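Local structure of D-alanyl-D-alanine carboxypeptidase (Penicillin binding protein) family protein (Francisella tularensis subsp. tularensis, 6OSU) at residues Asn337-Asp345 against Gly353-Asn361. The protein probably removes the terminal D-alanine from peptidoglycan precursors, as a serine D-Ala-D-Ala carboxypeptidase of the S11 family with a penicillin-binding-protein-5-type C-terminal domain. Numbering follows the deposited sequence.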
loop_
_atom_site.group_PDB
_atom_site.type_symbol
_atom_site.label_atom_id
_atom_site.label_comp_id
_atom_site.label_asym_id
_atom_site.label_seq_id
_atom_site.Cartn_x
_atom_site.Cartn_y
_atom_site.Cartn_z
ATOM N N ASN A 337 19.583 -17.711 12.094
ATOM C CA ASN A 337 20.826 -18.322 12.560
ATOM C C ASN A 337 20.904 -18.429 14.081
ATOM O O ASN A 337 21.995 -18.601 14.634
ATOM C CB ASN A 337 22.056 -17.573 12.029
ATOM C CG ASN A 337 21.934 -17.218 10.559
ATOM O OD1 ASN A 337 21.463 -18.018 9.751
ATOM N ND2 ASN A 337 22.351 -16.005 10.208
ATOM N N SER A 338 19.776 -18.334 14.778
ATOM C CA SER A 338 19.780 -18.484 16.231
ATOM C C SER A 338 19.780 -19.964 16.591
ATOM O O SER A 338 18.883 -20.696 16.158
ATOM C CB SER A 338 18.574 -17.798 16.856
ATOM O OG SER A 338 18.633 -16.395 16.668
ATOM N N PRO A 339 20.752 -20.441 17.363
ATOM C CA PRO A 339 20.780 -21.864 17.711
ATOM C C PRO A 339 19.671 -22.231 18.685
ATOM O O PRO A 339 19.239 -21.426 19.512
ATOM C CB PRO A 339 22.162 -22.044 18.356
ATOM C CG PRO A 339 22.952 -20.826 17.962
ATOM C CD PRO A 339 21.947 -19.729 17.838
ATOM N N VAL A 340 19.200 -23.469 18.561
ATOM C CA VAL A 340 18.249 -24.075 19.492
ATOM C C VAL A 340 18.756 -25.487 19.751
ATOM O O VAL A 340 18.597 -26.372 18.903
ATOM C CB VAL A 340 16.816 -24.090 18.944
ATOM C CG1 VAL A 340 15.903 -24.862 19.880
ATOM C CG2 VAL A 340 16.302 -22.661 18.768
ATOM N N THR A 341 19.351 -25.708 20.921
ATOM C CA THR A 341 19.973 -26.978 21.264
ATOM C C THR A 341 19.072 -27.779 22.197
ATOM O O THR A 341 18.424 -27.218 23.084
ATOM C CB THR A 341 21.333 -26.749 21.930
ATOM O OG1 THR A 341 22.068 -25.762 21.195
ATOM C CG2 THR A 341 22.137 -28.043 21.985
ATOM N N ILE A 342 19.023 -29.097 21.983
ATOM C CA ILE A 342 18.285 -30.016 22.844
ATOM C C ILE A 342 19.118 -31.280 23.025
ATOM O O ILE A 342 20.095 -31.518 22.313
ATOM C CB ILE A 342 16.894 -30.387 22.281
ATOM C CG1 ILE A 342 17.044 -31.205 20.999
ATOM C CG2 ILE A 342 16.041 -29.143 22.049
ATOM C CD1 ILE A 342 16.104 -32.393 20.922
ATOM N N SER A 343 18.709 -32.098 23.992
ATOM C CA SER A 343 19.371 -33.375 24.223
ATOM C C SER A 343 19.011 -34.368 23.127
ATOM O O SER A 343 17.845 -34.501 22.744
ATOM C CB SER A 343 18.975 -33.943 25.585
ATOM O OG SER A 343 17.567 -34.035 25.705
ATOM N N ALA A 344 20.019 -35.080 22.627
ATOM C CA ALA A 344 19.825 -36.056 21.562
ATOM C C ALA A 344 19.590 -37.470 22.076
ATOM O O ALA A 344 19.492 -38.400 21.266
ATOM C CB ALA A 344 21.029 -36.052 20.614
ATOM N N ASP A 345 19.492 -37.666 23.394
ATOM C CA ASP A 345 19.343 -39.020 23.919
ATOM C C ASP A 345 17.987 -39.610 23.566
ATOM O O ASP A 345 17.872 -40.820 23.341
ATOM C CB ASP A 345 19.540 -39.027 25.432
ATOM C CG ASP A 345 20.764 -38.263 25.853
ATOM O OD1 ASP A 345 20.954 -38.055 27.070
ATOM O OD2 ASP A 345 21.527 -37.851 24.954
ATOM N N GLY A 353 25.775 -39.558 24.342
ATOM C CA GLY A 353 26.592 -38.432 24.763
ATOM C C GLY A 353 26.268 -37.127 24.064
ATOM O O GLY A 353 26.458 -36.053 24.639
ATOM N N GLN A 354 25.713 -37.193 22.860
ATOM C CA GLN A 354 25.698 -36.024 22.001
ATOM C C GLN A 354 24.445 -35.165 22.205
ATOM O O GLN A 354 23.449 -35.574 22.816
ATOM C CB GLN A 354 25.823 -36.455 20.541
ATOM C CG GLN A 354 25.218 -37.816 20.245
ATOM C CD GLN A 354 25.688 -38.383 18.923
ATOM O OE1 GLN A 354 25.182 -39.405 18.460
ATOM N NE2 GLN A 354 26.662 -37.724 18.308
ATOM N N LYS A 355 24.529 -33.934 21.701
ATOM C CA LYS A 355 23.425 -32.984 21.686
ATOM C C LYS A 355 23.219 -32.485 20.262
ATOM O O LYS A 355 24.119 -32.559 19.420
ATOM C CB LYS A 355 23.682 -31.790 22.622
ATOM C CG LYS A 355 23.177 -31.973 24.048
ATOM C CD LYS A 355 24.283 -31.723 25.068
ATOM C CE LYS A 355 25.014 -30.409 24.810
ATOM N NZ LYS A 355 24.118 -29.220 24.859
ATOM N N LEU A 356 22.023 -31.963 19.996
ATOM C CA LEU A 356 21.637 -31.520 18.660
ATOM C C LEU A 356 21.241 -30.050 18.690
ATOM O O LEU A 356 20.337 -29.661 19.437
ATOM C CB LEU A 356 20.482 -32.362 18.112
ATOM C CG LEU A 356 19.945 -31.951 16.737
ATOM C CD1 LEU A 356 21.016 -32.106 15.668
ATOM C CD2 LEU A 356 18.697 -32.744 16.373
ATOM N N THR A 357 21.907 -29.242 17.868
ATOM C CA THR A 357 21.554 -27.844 17.659
ATOM C C THR A 357 20.946 -27.682 16.272
ATOM O O THR A 357 21.439 -28.259 15.298
ATOM C CB THR A 357 22.777 -26.929 17.800
ATOM O OG1 THR A 357 23.276 -26.997 19.142
ATOM C CG2 THR A 357 22.423 -25.489 17.473
ATOM N N VAL A 358 19.868 -26.902 16.193
ATOM C CA VAL A 358 19.178 -26.635 14.941
ATOM C C VAL A 358 19.052 -25.128 14.762
ATOM O O VAL A 358 19.093 -24.356 15.723
ATOM C CB VAL A 358 17.788 -27.305 14.888
ATOM C CG1 VAL A 358 17.917 -28.809 15.049
ATOM C CG2 VAL A 358 16.878 -26.725 15.963
ATOM N N ALA A 359 18.900 -24.715 13.506
ATOM C CA ALA A 359 18.765 -23.306 13.162
ATOM C C ALA A 359 18.252 -23.201 11.734
ATOM O O ALA A 359 18.347 -24.150 10.950
ATOM C CB ALA A 359 20.090 -22.551 13.313
ATOM N N SER A 360 17.698 -22.033 11.413
ATOM C CA SER A 360 17.274 -21.688 10.065
ATOM C C SER A 360 17.925 -20.375 9.650
ATOM O O SER A 360 18.125 -19.480 10.478
ATOM C CB SER A 360 15.744 -21.572 9.973
ATOM O OG SER A 360 15.348 -20.957 8.756
ATOM N N ASN A 361 18.267 -20.266 8.370
ATOM C CA ASN A 361 18.834 -19.026 7.855
ATOM C C ASN A 361 17.778 -17.956 7.616
ATOM O O ASN A 361 18.128 -16.847 7.198
ATOM C CB ASN A 361 19.611 -19.289 6.560
ATOM C CG ASN A 361 18.782 -20.010 5.508
ATOM O OD1 ASN A 361 17.580 -20.218 5.674
ATOM N ND2 ASN A 361 19.428 -20.389 4.410
#
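Gln354 O meets Ala344 where a beta hairpin of the C-terminal domain begins to pair. The domain is of the penicillin-binding protein 5 type. Strands 340-343 and 355-359 run antiparallel, and strand 340-343 is outermost in its five-stranded sheet. Gln354 O takes a weak bond from Ala344 N at 3.5 Å, and Ala344 CB also packs on this oxygen. Gln354 OE1 accepts a hydrogen bond from Ser422 N. Lys355 bends at three torsions, and CG lies 3.6 Å from Ile342 O. These bends bring Lys355 NZ back beside Thr341 CG2. Leu356 and Ile342 form a hydrogen-bonded pair. Leu356 N gives Ile342 O a nearly straight bond of 3.0 Å (175° at the hydrogen). Leu356 O accepts from Ile342 N and also lies close to Thr341 CA. Both side chains lean on Phe382 of strand 376-382. Thr357 and Thr341 point to the opposite face. Their hydroxyls share a hydrogen bond, OG1 to OG1, of 2.7 Å. Thr357 CG2 also touches Pro339 CB at 3.6 Å. Val358 and Val340 form another hydrogen-bonded pair and rest on Ile380. With chi1 of Val358 at -59°, CG1 is anti to the carbonyl carbon and CG2 falls between the backbone N and that carbon. This brings Val358 CG2 3.4 Å from Val340 O. Further along, Ser360 O receives Asn337 N at 2.8 Å, with 167° at the hydrogen.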